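Local atomic coordinates of O-succinylhomoserine sulfhydrylase (Mycobacterium tuberculosis, PDB entry 3NDN), a protein that probably catalyses the pyridoxal-phosphate-dependent formation of L-homocysteine from O-succinyl-L-homoserine and hydrogen sulfide in methionine biosynthesis. Residues 34-39 against 44-49; 80-85 against 265-270; 110-115 against 220-225. All blocks are in the same frame, centred on the assembly; numbering follows the deposited sequence.

In the fold
All three contacts are buried in the homotetramer, but at different depths in the chain. Contact 3, its centre about 10 Å from the chain's centre, packs a helix on the large sheet through van der Waals touches. Contact 2, its centre about 19 Å from that of the chain, joins two helices, again mainly through apolar atoms. Contact 1, centred about 25 Å from the chain's centre, joins two parts of one irregular loop with polar groups and waters, and neighbouring subunits bury it. Contacts 1 and 2 touch, since Thr82 of the helix 81-94 binds the backbone of the 44-49 segment. Contacts 2 and 3 meet where Leu270 packs against Gly225; contacts 1 and 3 stay about 15 Å apart at their nearest atoms.

Contact 1 (34-39 against 44-49); sequences GGMLRS and TAEAMY
Arg38 reaches across to Thr44 with the end of its guanidinium: NH2 donates to Thr44 O at 3.1 Å, with an N-H...O angle of 167°. The carbonyl oxygen lies within 2° of the guanidinium plane and offers a lone pair. Thr44 O also accepts a hydrogen bond from a water at 2.9 Å, which accepts weakly from Arg38 NE, so the guanidinium edge is tied to this carbonyl both directly and through solvent. One face of the group carries Met36 CE, 3.8 Å above the plane and offset toward the rim. The methionine folds at chi3 (-71°) to bring its methyl there, while its SD lies 3.8 Å from Glu46 OE2. At the other end a second water joins the segments, donating to Leu37 O at 2.9 Å and accepting from Tyr49 OH at 2.8 Å in the plane of the ring; Ser39 CB packs against the same hydroxyl oxygen.

Further out, Glu46 forms salt bridges with Arg89 and Lys272 of its own chain and Lys364 of the third subunit, cations that probably favour the ionised carboxylate and offset nearby Glu275. Arg38 NH1 pairs with Asp355 of that same subunit. The contact folds the irregular loop between helices 27-33 and 59-66 back on itself at the tetramer's subunit interfaces, with Met36 against helix 81-94, and Glu46 and Met48 against helix 264-273.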
ATOM      1  N   GLY A  34      -8.655   6.670  19.702  1.00 31.54           N
ATOM      2  CA  GLY A  34     -10.109   6.769  19.494  1.00 31.89           C
ATOM      3  C   GLY A  34     -10.654   6.067  18.244  1.00 31.73           C
ATOM      4  O   GLY A  34      -9.992   6.009  17.192  1.00 31.38           O
ATOM      5  N   GLY A  35     -11.853   5.501  18.383  1.00 31.45           N
ATOM      6  CA  GLY A  35     -12.620   4.962  17.250  1.00 31.22           C
ATOM      7  C   GLY A  35     -12.184   3.633  16.648  1.00 31.40           C
ATOM      8  O   GLY A  35     -12.597   3.293  15.526  1.00 30.22           O
ATOM      9  N   MET A  36     -11.363   2.871  17.376  1.00 31.42           N
ATOM     10  CA  MET A  36     -10.825   1.606  16.850  1.00 32.11           C
ATOM     11  C   MET A  36     -11.857   0.502  16.905  1.00 32.21           C
ATOM     12  O   MET A  36     -12.727   0.519  17.766  1.00 32.52           O
ATOM     13  CB  MET A  36      -9.606   1.151  17.663  1.00 32.62           C
ATOM     14  CG  MET A  36      -8.468   2.140  17.694  1.00 33.21           C
ATOM     15  SD  MET A  36      -6.984   1.401  18.394  1.00 39.32           S
ATOM     16  CE  MET A  36      -7.393   1.235  20.131  1.00 39.33           C
ATOM     17  N   LEU A  37     -11.733  -0.451  15.983  1.00 32.93           N
ATOM     18  CA  LEU A  37     -12.574  -1.664  15.919  1.00 34.09           C
ATOM     19  C   LEU A  37     -11.693  -2.904  15.621  1.00 33.73           C
ATOM     20  O   LEU A  37     -11.600  -3.345  14.463  1.00 33.65           O
ATOM     21  CB  LEU A  37     -13.595  -1.494  14.785  1.00 35.21           C
ATOM     22  CG  LEU A  37     -14.839  -0.610  14.928  1.00 38.54           C
ATOM     23  CD1 LEU A  37     -15.174   0.038  13.575  1.00 41.16           C
ATOM     24  CD2 LEU A  37     -16.007  -1.442  15.450  1.00 42.74           C
ATOM     25  N   ARG A  38     -11.036  -3.452  16.648  1.00 32.91           N
ATOM     26  CA  ARG A  38     -10.107  -4.574  16.461  1.00 32.46           C
ATOM     27  C   ARG A  38     -10.863  -5.854  16.093  1.00 31.94           C
ATOM     28  O   ARG A  38     -11.970  -6.089  16.607  1.00 31.71           O
ATOM     29  CB  ARG A  38      -9.234  -4.787  17.723  1.00 32.55           C
ATOM     30  CG  ARG A  38      -8.176  -3.687  17.929  1.00 33.17           C
ATOM     31  CD  ARG A  38      -7.382  -3.845  19.240  1.00 33.35           C
ATOM     32  NE  ARG A  38      -6.219  -2.940  19.296  1.00 32.99           N
ATOM     33  CZ  ARG A  38      -5.771  -2.321  20.395  1.00 34.14           C
ATOM     34  NH1 ARG A  38      -6.406  -2.452  21.565  1.00 32.85           N
ATOM     35  NH2 ARG A  38      -4.698  -1.535  20.328  1.00 31.51           N
ATOM     36  N   SER A  39     -10.275  -6.652  15.198  1.00 31.27           N
ATOM     37  CA  SER A  39     -10.776  -8.012  14.876  1.00 31.26           C
ATOM     38  C   SER A  39     -10.487  -9.020  15.999  1.00 32.14           C
ATOM     39  O   SER A  39      -9.801  -8.702  16.970  1.00 32.78           O
ATOM     40  CB  SER A  39     -10.148  -8.520  13.564  1.00 30.54           C
ATOM     41  OG  SER A  39      -8.903  -9.165  13.811  1.00 31.14           O
ATOM     42  N   THR A  44      -2.620  -4.952  17.327  1.00 31.11           N
ATOM     43  CA  THR A  44      -2.370  -3.670  18.018  1.00 31.05           C
ATOM     44  C   THR A  44      -2.679  -2.444  17.142  1.00 31.35           C
ATOM     45  O   THR A  44      -3.457  -1.548  17.538  1.00 30.53           O
ATOM     46  CB  THR A  44      -0.933  -3.600  18.546  1.00 31.67           C
ATOM     47  OG1 THR A  44      -0.738  -4.688  19.456  1.00 29.81           O
ATOM     48  CG2 THR A  44      -0.692  -2.267  19.296  1.00 31.56           C
ATOM     49  N   ALA A  45      -2.070  -2.431  15.954  1.00 31.16           N
ATOM     50  CA  ALA A  45      -2.296  -1.410  14.923  1.00 30.85           C
ATOM     51  C   ALA A  45      -3.521  -1.668  14.045  1.00 30.84           C
ATOM     52  O   ALA A  45      -3.935  -2.828  13.841  1.00 31.34           O
ATOM     53  CB  ALA A  45      -1.033  -1.258  14.066  1.00 30.44           C
ATOM     54  N   GLU A  46      -4.089  -0.579  13.527  1.00 29.81           N
ATOM     55  CA  GLU A  46      -5.347  -0.574  12.764  1.00 30.07           C
ATOM     56  C   GLU A  46      -5.299  -1.334  11.415  1.00 29.23           C
ATOM     57  O   GLU A  46      -4.431  -1.093  10.582  1.00 28.50           O
ATOM     58  CB  GLU A  46      -5.855   0.865  12.571  1.00 30.01           C
ATOM     59  CG  GLU A  46      -6.211   1.635  13.887  1.00 30.91           C
ATOM     60  CD  GLU A  46      -4.989   2.230  14.616  1.00 33.13           C
ATOM     61  OE1 GLU A  46      -3.811   1.874  14.314  1.00 31.78           O
ATOM     62  OE2 GLU A  46      -5.212   3.068  15.514  1.00 32.95           O
ATOM     63  N   ALA A  47      -6.231  -2.268  11.231  1.00 28.58           N
ATOM     64  CA  ALA A  47      -6.293  -3.106  10.028  1.00 28.49           C
ATOM     65  C   ALA A  47      -6.839  -2.386   8.783  1.00 27.98           C
ATOM     66  O   ALA A  47      -7.666  -1.466   8.898  1.00 28.50           O
ATOM     67  CB  ALA A  47      -7.146  -4.351  10.317  1.00 28.07           C
ATOM     68  N   MET A  48      -6.391  -2.824   7.602  1.00 27.84           N
ATOM     69  CA  MET A  48      -6.839  -2.244   6.304  1.00 28.24           C
ATOM     70  C   MET A  48      -7.676  -3.257   5.516  1.00 27.65           C
ATOM     71  O   MET A  48      -7.145  -4.279   5.085  1.00 27.78           O
ATOM     72  CB  MET A  48      -5.619  -1.836   5.466  1.00 28.54           C
ATOM     73  CG  MET A  48      -5.940  -1.002   4.213  1.00 30.74           C
ATOM     74  SD  MET A  48      -4.562  -0.958   3.035  1.00 34.52           S
ATOM     75  CE  MET A  48      -3.429   0.178   3.835  1.00 36.06           C
ATOM     76  N   TYR A  49      -8.957  -2.936   5.293  1.00 27.04           N
ATOM     77  CA  TYR A  49      -9.898  -3.821   4.600  1.00 26.74           C
ATOM     78  C   TYR A  49     -10.121  -3.396   3.145  1.00 26.36           C
ATOM     79  O   TYR A  49     -11.107  -2.717   2.816  1.00 25.38           O
ATOM     80  CB  TYR A  49     -11.239  -3.975   5.378  1.00 26.52           C
ATOM     81  CG  TYR A  49     -11.089  -4.641   6.753  1.00 27.21           C
ATOM     82  CD1 TYR A  49     -11.157  -6.034   6.884  1.00 28.44           C
ATOM     83  CD2 TYR A  49     -10.882  -3.883   7.911  1.00 28.28           C
ATOM     84  CE1 TYR A  49     -10.991  -6.654   8.136  1.00 29.86           C
ATOM     85  CE2 TYR A  49     -10.715  -4.492   9.172  1.00 27.38           C
ATOM     86  CZ  TYR A  49     -10.792  -5.886   9.269  1.00 30.10           C
ATOM     87  OH  TYR A  49     -10.637  -6.535  10.488  1.00 30.91           O
TER
HETATM   88  O   HOH W   1      -9.999  -4.804  12.548  1.00 29.49           O
HETATM   89  O   HOH W   2      -6.101  -1.246  16.272  1.00 34.12           O

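Contact 2 (80-85 against 265-270); sequences NPTVSV and FNAWVL
Ala267 points its methyl toward helix 81-94, where CB sits 3.9 Å from Val83 CG2 and equally close to Val83 CA. The valine lies beside this methyl: CG1 is anti to the backbone N (chi1 177°), and the other branch, CG2, does the touching. Thr82 faces the partner helix more directly. Its methyl CG2 reaches past Ala267 to the backbone of the next residue, lying 4.1 Å from Trp268 N and 4.3 Å from Trp268 CB, while Thr82 O approaches Ala267 CB at 4.2 Å. Small side chains at the crossing let the backbones come near, with the CA atoms of Val83 and Ala267 5.4 Å apart. The segment axes pass at 8.5 Å, running in the same general direction at 30° to each other.

The contact joins the N-terminal end of helix 81-94 to helix 264-273, within a chain of the Cys/Met metabolism family of pyridoxal-phosphate enzymes. Asn80 is the N-cap of the first helix: OD1 accepts from Val83 N at 3.2 Å, on a lone pair in the carbonyl plane, and more weakly from Thr82 N. The Thr82 side chain is two-faced. While the methyl packs on helix 264-273, OG1 points to the 44-49 segment, hydrogen-bonding with Tyr49 N and Ala47 O, and Asn80 ND2 adds a bond to Tyr49 O. The indole of Trp268 extends off the crossing, packing on Met48, Leu50 of the second subunit and Arg234 of the third. Phe265, likewise turned from helix 81-94, stacks its ring on Phe265 of the fourth subunit.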
ATOM      1  N   ASN A  80     -17.359   1.276   4.907  1.00 29.22           N
ATOM      2  CA  ASN A  80     -16.208   0.342   4.974  1.00 28.98           C
ATOM      3  C   ASN A  80     -15.596   0.384   6.404  1.00 28.51           C
ATOM      4  O   ASN A  80     -15.507   1.464   7.003  1.00 29.80           O
ATOM      5  CB  ASN A  80     -15.179   0.722   3.886  1.00 28.04           C
ATOM      6  CG  ASN A  80     -13.833  -0.021   4.030  1.00 29.32           C
ATOM      7  OD1 ASN A  80     -13.014   0.327   4.880  1.00 29.39           O
ATOM      8  ND2 ASN A  80     -13.598  -1.030   3.166  1.00 28.65           N
ATOM      9  N   PRO A  81     -15.166  -0.768   6.959  1.00 29.10           N
ATOM     10  CA  PRO A  81     -14.667  -0.715   8.358  1.00 28.96           C
ATOM     11  C   PRO A  81     -13.431   0.180   8.636  1.00 29.15           C
ATOM     12  O   PRO A  81     -13.371   0.815   9.699  1.00 28.93           O
ATOM     13  CB  PRO A  81     -14.391  -2.177   8.703  1.00 29.64           C
ATOM     14  CG  PRO A  81     -14.503  -2.947   7.416  1.00 30.31           C
ATOM     15  CD  PRO A  81     -15.389  -2.157   6.511  1.00 28.84           C
ATOM     16  N   THR A  82     -12.459   0.209   7.718  1.00 28.06           N
ATOM     17  CA  THR A  82     -11.305   1.125   7.839  1.00 27.38           C
ATOM     18  C   THR A  82     -11.718   2.607   7.695  1.00 26.94           C
ATOM     19  O   THR A  82     -11.268   3.481   8.468  1.00 25.68           O
ATOM     20  CB  THR A  82     -10.190   0.733   6.824  1.00 27.30           C
ATOM     21  OG1 THR A  82      -9.862  -0.649   6.996  1.00 26.07           O
ATOM     22  CG2 THR A  82      -8.935   1.577   6.982  1.00 27.07           C
ATOM     23  N   VAL A  83     -12.547   2.908   6.687  1.00 26.60           N
ATOM     24  CA  VAL A  83     -13.118   4.241   6.554  1.00 26.17           C
ATOM     25  C   VAL A  83     -13.875   4.688   7.834  1.00 26.14           C
ATOM     26  O   VAL A  83     -13.773   5.847   8.239  1.00 25.56           O
ATOM     27  CB  VAL A  83     -13.994   4.371   5.258  1.00 26.23           C
ATOM     28  CG1 VAL A  83     -14.662   5.762   5.176  1.00 26.60           C
ATOM     29  CG2 VAL A  83     -13.127   4.154   4.019  1.00 26.16           C
ATOM     30  N   SER A  84     -14.619   3.774   8.469  1.00 25.87           N
ATOM     31  CA  SER A  84     -15.332   4.101   9.722  1.00 25.95           C
ATOM     32  C   SER A  84     -14.406   4.530  10.878  1.00 25.69           C
ATOM     33  O   SER A  84     -14.790   5.379  11.693  1.00 24.34           O
ATOM     34  CB  SER A  84     -16.207   2.913  10.188  1.00 26.90           C
ATOM     35  OG  SER A  84     -17.297   2.712   9.304  1.00 27.94           O
ATOM     36  N   VAL A  85     -13.207   3.933  10.961  1.00 25.16           N
ATOM     37  CA  VAL A  85     -12.241   4.281  12.003  1.00 25.24           C
ATOM     38  C   VAL A  85     -11.725   5.724  11.779  1.00 25.04           C
ATOM     39  O   VAL A  85     -11.644   6.494  12.739  1.00 24.83           O
ATOM     40  CB  VAL A  85     -11.041   3.266  12.069  1.00 25.11           C
ATOM     41  CG1 VAL A  85      -9.977   3.709  13.081  1.00 26.50           C
ATOM     42  CG2 VAL A  85     -11.537   1.830  12.403  1.00 25.86           C
ATOM     43  N   PHE A 265      -7.402   2.575   1.400  1.00 26.47           N
ATOM     44  CA  PHE A 265      -5.948   2.768   1.550  1.00 26.89           C
ATOM     45  C   PHE A 265      -5.682   4.202   2.079  1.00 26.90           C
ATOM     46  O   PHE A 265      -4.958   4.391   3.059  1.00 26.27           O
ATOM     47  CB  PHE A 265      -5.174   2.533   0.228  1.00 27.06           C
ATOM     48  CG  PHE A 265      -3.694   2.824   0.330  1.00 26.16           C
ATOM     49  CD1 PHE A 265      -2.808   1.837   0.762  1.00 28.85           C
ATOM     50  CD2 PHE A 265      -3.188   4.105   0.044  1.00 28.28           C
ATOM     51  CE1 PHE A 265      -1.438   2.101   0.881  1.00 29.36           C
ATOM     52  CE2 PHE A 265      -1.845   4.380   0.154  1.00 26.79           C
ATOM     53  CZ  PHE A 265      -0.951   3.383   0.586  1.00 27.32           C
ATOM     54  N   ASN A 266      -6.301   5.194   1.446  1.00 26.63           N
ATOM     55  CA  ASN A 266      -6.158   6.599   1.872  1.00 26.04           C
ATOM     56  C   ASN A 266      -6.648   6.777   3.328  1.00 25.77           C
ATOM     57  O   ASN A 266      -6.048   7.516   4.102  1.00 24.52           O
ATOM     58  CB  ASN A 266      -6.923   7.558   0.931  1.00 26.13           C
ATOM     59  CG  ASN A 266      -6.288   7.664  -0.458  1.00 27.82           C
ATOM     60  OD1 ASN A 266      -5.714   6.693  -0.983  1.00 28.07           O
ATOM     61  ND2 ASN A 266      -6.395   8.842  -1.063  1.00 27.16           N
ATOM     62  N   ALA A 267      -7.725   6.078   3.683  1.00 25.36           N
ATOM     63  CA  ALA A 267      -8.310   6.152   5.034  1.00 25.39           C
ATOM     64  C   ALA A 267      -7.295   5.682   6.091  1.00 25.46           C
ATOM     65  O   ALA A 267      -7.197   6.272   7.169  1.00 25.99           O
ATOM     66  CB  ALA A 267      -9.605   5.300   5.113  1.00 25.54           C
ATOM     67  N   TRP A 268      -6.550   4.626   5.774  1.00 25.34           N
ATOM     68  CA  TRP A 268      -5.477   4.120   6.655  1.00 25.66           C
ATOM     69  C   TRP A 268      -4.365   5.181   6.809  1.00 25.99           C
ATOM     70  O   TRP A 268      -3.950   5.498   7.943  1.00 26.26           O
ATOM     71  CB  TRP A 268      -4.924   2.798   6.106  1.00 26.36           C
ATOM     72  CG  TRP A 268      -3.711   2.246   6.823  1.00 25.93           C
ATOM     73  CD1 TRP A 268      -3.693   1.555   8.008  1.00 27.63           C
ATOM     74  CD2 TRP A 268      -2.353   2.318   6.380  1.00 27.39           C
ATOM     75  NE1 TRP A 268      -2.403   1.188   8.324  1.00 28.49           N
ATOM     76  CE2 TRP A 268      -1.559   1.657   7.351  1.00 28.85           C
ATOM     77  CE3 TRP A 268      -1.725   2.893   5.260  1.00 28.16           C
ATOM     78  CZ2 TRP A 268      -0.164   1.535   7.229  1.00 29.40           C
ATOM     79  CZ3 TRP A 268      -0.338   2.771   5.133  1.00 29.19           C
ATOM     80  CH2 TRP A 268       0.428   2.099   6.121  1.00 28.36           C
ATOM     81  N   VAL A 269      -3.916   5.749   5.693  1.00 24.72           N
ATOM     82  CA  VAL A 269      -2.911   6.833   5.737  1.00 24.58           C
ATOM     83  C   VAL A 269      -3.335   8.005   6.665  1.00 24.27           C
ATOM     84  O   VAL A 269      -2.554   8.452   7.532  1.00 24.56           O
ATOM     85  CB  VAL A 269      -2.532   7.364   4.319  1.00 24.13           C
ATOM     86  CG1 VAL A 269      -1.572   8.577   4.438  1.00 24.91           C
ATOM     87  CG2 VAL A 269      -1.890   6.257   3.479  1.00 26.92           C
ATOM     88  N   LEU A 270      -4.581   8.460   6.500  1.00 23.83           N
ATOM     89  CA  LEU A 270      -5.107   9.601   7.225  1.00 23.47           C
ATOM     90  C   LEU A 270      -5.383   9.346   8.714  1.00 23.32           C
ATOM     91  O   LEU A 270      -5.110  10.207   9.521  1.00 22.16           O
ATOM     92  CB  LEU A 270      -6.355  10.167   6.518  1.00 23.22           C
ATOM     93  CG  LEU A 270      -6.122  10.660   5.080  1.00 24.47           C
ATOM     94  CD1 LEU A 270      -7.423  11.148   4.428  1.00 27.05           C
ATOM     95  CD2 LEU A 270      -5.056  11.763   5.019  1.00 24.79           C
TER

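Contact 3 (110-115 against 220-225); sequences FTSLGA and VVVYSG
Ser112 and Val222 meet without any flat group between them, for the two rings of these segments are directed elsewhere: Phe110 packs against Leu141 and Trp144, and Tyr223 leaves the strand on the side remote from the helix, its OH hydrogen-bonded to Glu94 and Asn203. The close touch is made by one methyl: Val222 CG1 lies 3.6 Å from Ser112 OG and 3.9 Å from Ser112 CB. CG1 is the branch anti to the carbonyl carbon (chi1 -65°), which turns it to the helix. Val220, two residues earlier and thus on the same side of the strand, adds a looser approach, its CG1 being 4.5 Å from Ser112 CB.

The helix 105-114 thereby rests on strand 220-224 of the mixed seven-stranded sheet, as in the large domain of fold-type I pyridoxal-phosphate enzymes. The backbones remain well apart, with the CA atoms of Ser112 and Val222 at 7.9 Å. Ile240 of the adjacent strand 238-242 also touches Ser112 and Val220, and at the strand end Ser224 OG binds the cofactor phosphate carried by the modified lysine at position 227.

Ser112 OG can direct its single hydrogen to Ala108 O or Val109 O in its own helix, or share it between them. With its donor engaged there, the buried hydroxyl can meet a valine methyl by van der Waals contact without needing a polar partner from the sheet.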
ATOM      1  N   PHE A 110     -18.380  20.694  -2.049  1.00 31.33           N
ATOM      2  CA  PHE A 110     -19.480  20.607  -3.020  1.00 31.71           C
ATOM      3  C   PHE A 110     -20.657  19.776  -2.478  1.00 32.02           C
ATOM      4  O   PHE A 110     -21.821  20.204  -2.560  1.00 31.80           O
ATOM      5  CB  PHE A 110     -19.022  20.081  -4.409  1.00 31.67           C
ATOM      6  CG  PHE A 110     -20.171  19.807  -5.338  1.00 32.82           C
ATOM      7  CD1 PHE A 110     -20.828  20.862  -5.988  1.00 34.21           C
ATOM      8  CD2 PHE A 110     -20.663  18.509  -5.492  1.00 32.91           C
ATOM      9  CE1 PHE A 110     -21.929  20.628  -6.809  1.00 32.58           C
ATOM     10  CE2 PHE A 110     -21.757  18.252  -6.311  1.00 34.21           C
ATOM     11  CZ  PHE A 110     -22.405  19.312  -6.975  1.00 33.86           C
ATOM     12  N   THR A 111     -20.362  18.606  -1.914  1.00 31.38           N
ATOM     13  CA  THR A 111     -21.417  17.723  -1.404  1.00 31.77           C
ATOM     14  C   THR A 111     -22.153  18.324  -0.187  1.00 31.67           C
ATOM     15  O   THR A 111     -23.374  18.183  -0.076  1.00 32.44           O
ATOM     16  CB  THR A 111     -20.896  16.279  -1.141  1.00 31.97           C
ATOM     17  OG1 THR A 111     -20.393  15.731  -2.371  1.00 32.42           O
ATOM     18  CG2 THR A 111     -21.988  15.366  -0.609  1.00 32.53           C
ATOM     19  N   SER A 112     -21.431  19.032   0.682  1.00 31.37           N
ATOM     20  CA  SER A 112     -22.059  19.622   1.883  1.00 30.78           C
ATOM     21  C   SER A 112     -23.052  20.728   1.478  1.00 31.50           C
ATOM     22  O   SER A 112     -24.188  20.771   1.987  1.00 31.22           O
ATOM     23  CB  SER A 112     -21.023  20.140   2.878  1.00 30.74           C
ATOM     24  OG  SER A 112     -20.300  21.259   2.375  1.00 29.05           O
ATOM     25  N   LEU A 113     -22.613  21.593   0.559  1.00 31.44           N
ATOM     26  CA  LEU A 113     -23.448  22.664   0.014  1.00 32.71           C
ATOM     27  C   LEU A 113     -24.589  22.147  -0.859  1.00 33.17           C
ATOM     28  O   LEU A 113     -25.722  22.654  -0.767  1.00 33.91           O
ATOM     29  CB  LEU A 113     -22.603  23.685  -0.756  1.00 32.97           C
ATOM     30  CG  LEU A 113     -21.644  24.534   0.072  1.00 33.39           C
ATOM     31  CD1 LEU A 113     -20.709  25.334  -0.837  1.00 33.85           C
ATOM     32  CD2 LEU A 113     -22.401  25.476   1.032  1.00 35.20           C
ATOM     33  N   GLY A 114     -24.303  21.145  -1.695  1.00 31.93           N
ATOM     34  CA  GLY A 114     -25.319  20.518  -2.540  1.00 32.16           C
ATOM     35  C   GLY A 114     -26.407  19.835  -1.722  1.00 32.27           C
ATOM     36  O   GLY A 114     -27.567  19.776  -2.135  1.00 32.41           O
ATOM     37  N   ALA A 115     -26.033  19.330  -0.548  1.00 31.38           N
ATOM     38  CA  ALA A 115     -26.975  18.718   0.383  1.00 31.59           C
ATOM     39  C   ALA A 115     -28.015  19.715   0.919  1.00 32.47           C
ATOM     40  O   ALA A 115     -29.102  19.308   1.328  1.00 33.11           O
ATOM     41  CB  ALA A 115     -26.204  18.122   1.560  1.00 30.93           C
ATOM     42  N   VAL A 220     -22.223  22.973  10.495  1.00 31.80           N
ATOM     43  CA  VAL A 220     -21.457  22.050   9.629  1.00 31.03           C
ATOM     44  C   VAL A 220     -20.007  22.518   9.523  1.00 30.88           C
ATOM     45  O   VAL A 220     -19.749  23.720   9.351  1.00 30.51           O
ATOM     46  CB  VAL A 220     -22.059  21.997   8.173  1.00 31.16           C
ATOM     47  CG1 VAL A 220     -21.280  21.012   7.279  1.00 30.42           C
ATOM     48  CG2 VAL A 220     -23.548  21.615   8.197  1.00 30.89           C
ATOM     49  N   VAL A 221     -19.054  21.579   9.626  1.00 30.37           N
ATOM     50  CA  VAL A 221     -17.644  21.905   9.409  1.00 29.83           C
ATOM     51  C   VAL A 221     -17.094  20.964   8.320  1.00 30.03           C
ATOM     52  O   VAL A 221     -17.417  19.759   8.311  1.00 29.57           O
ATOM     53  CB  VAL A 221     -16.796  21.808  10.730  1.00 30.03           C
ATOM     54  CG1 VAL A 221     -15.329  22.046  10.453  1.00 28.13           C
ATOM     55  CG2 VAL A 221     -17.302  22.821  11.766  1.00 29.62           C
ATOM     56  N   VAL A 222     -16.315  21.521   7.389  1.00 29.23           N
ATOM     57  CA  VAL A 222     -15.667  20.704   6.336  1.00 29.34           C
ATOM     58  C   VAL A 222     -14.137  20.785   6.396  1.00 29.32           C
ATOM     59  O   VAL A 222     -13.566  21.854   6.702  1.00 29.62           O
ATOM     60  CB  VAL A 222     -16.153  21.053   4.872  1.00 29.32           C
ATOM     61  CG1 VAL A 222     -17.619  20.731   4.680  1.00 30.29           C
ATOM     62  CG2 VAL A 222     -15.861  22.507   4.525  1.00 28.90           C
ATOM     63  N   TYR A 223     -13.490  19.652   6.100  1.00 29.13           N
ATOM     64  CA  TYR A 223     -12.025  19.519   6.117  1.00 29.94           C
ATOM     65  C   TYR A 223     -11.497  18.892   4.835  1.00 29.41           C
ATOM     66  O   TYR A 223     -12.110  17.976   4.302  1.00 29.55           O
ATOM     67  CB  TYR A 223     -11.554  18.643   7.292  1.00 29.34           C
ATOM     68  CG  TYR A 223     -11.625  19.338   8.620  1.00 32.09           C
ATOM     69  CD1 TYR A 223     -10.814  20.450   8.882  1.00 33.11           C
ATOM     70  CD2 TYR A 223     -12.495  18.906   9.612  1.00 32.33           C
ATOM     71  CE1 TYR A 223     -10.868  21.106  10.097  1.00 35.50           C
ATOM     72  CE2 TYR A 223     -12.569  19.566  10.843  1.00 34.02           C
ATOM     73  CZ  TYR A 223     -11.750  20.676  11.067  1.00 35.51           C
ATOM     74  OH  TYR A 223     -11.780  21.363  12.262  1.00 39.11           O
ATOM     75  N   SER A 224     -10.364  19.403   4.354  1.00 29.33           N
ATOM     76  CA  SER A 224      -9.465  18.653   3.459  1.00 29.35           C
ATOM     77  C   SER A 224      -8.499  17.816   4.332  1.00 29.69           C
ATOM     78  O   SER A 224      -7.806  18.374   5.169  1.00 31.18           O
ATOM     79  CB  SER A 224      -8.659  19.629   2.579  1.00 29.93           C
ATOM     80  OG  SER A 224      -7.589  18.985   1.884  1.00 29.52           O
ATOM     81  N   GLY A 225      -8.476  16.495   4.158  1.00 28.43           N
ATOM     82  CA  GLY A 225      -7.440  15.644   4.788  1.00 27.96           C
ATOM     83  C   GLY A 225      -6.057  15.731   4.142  1.00 27.31           C
ATOM     84  O   GLY A 225      -5.052  15.268   4.712  1.00 26.49           O
TER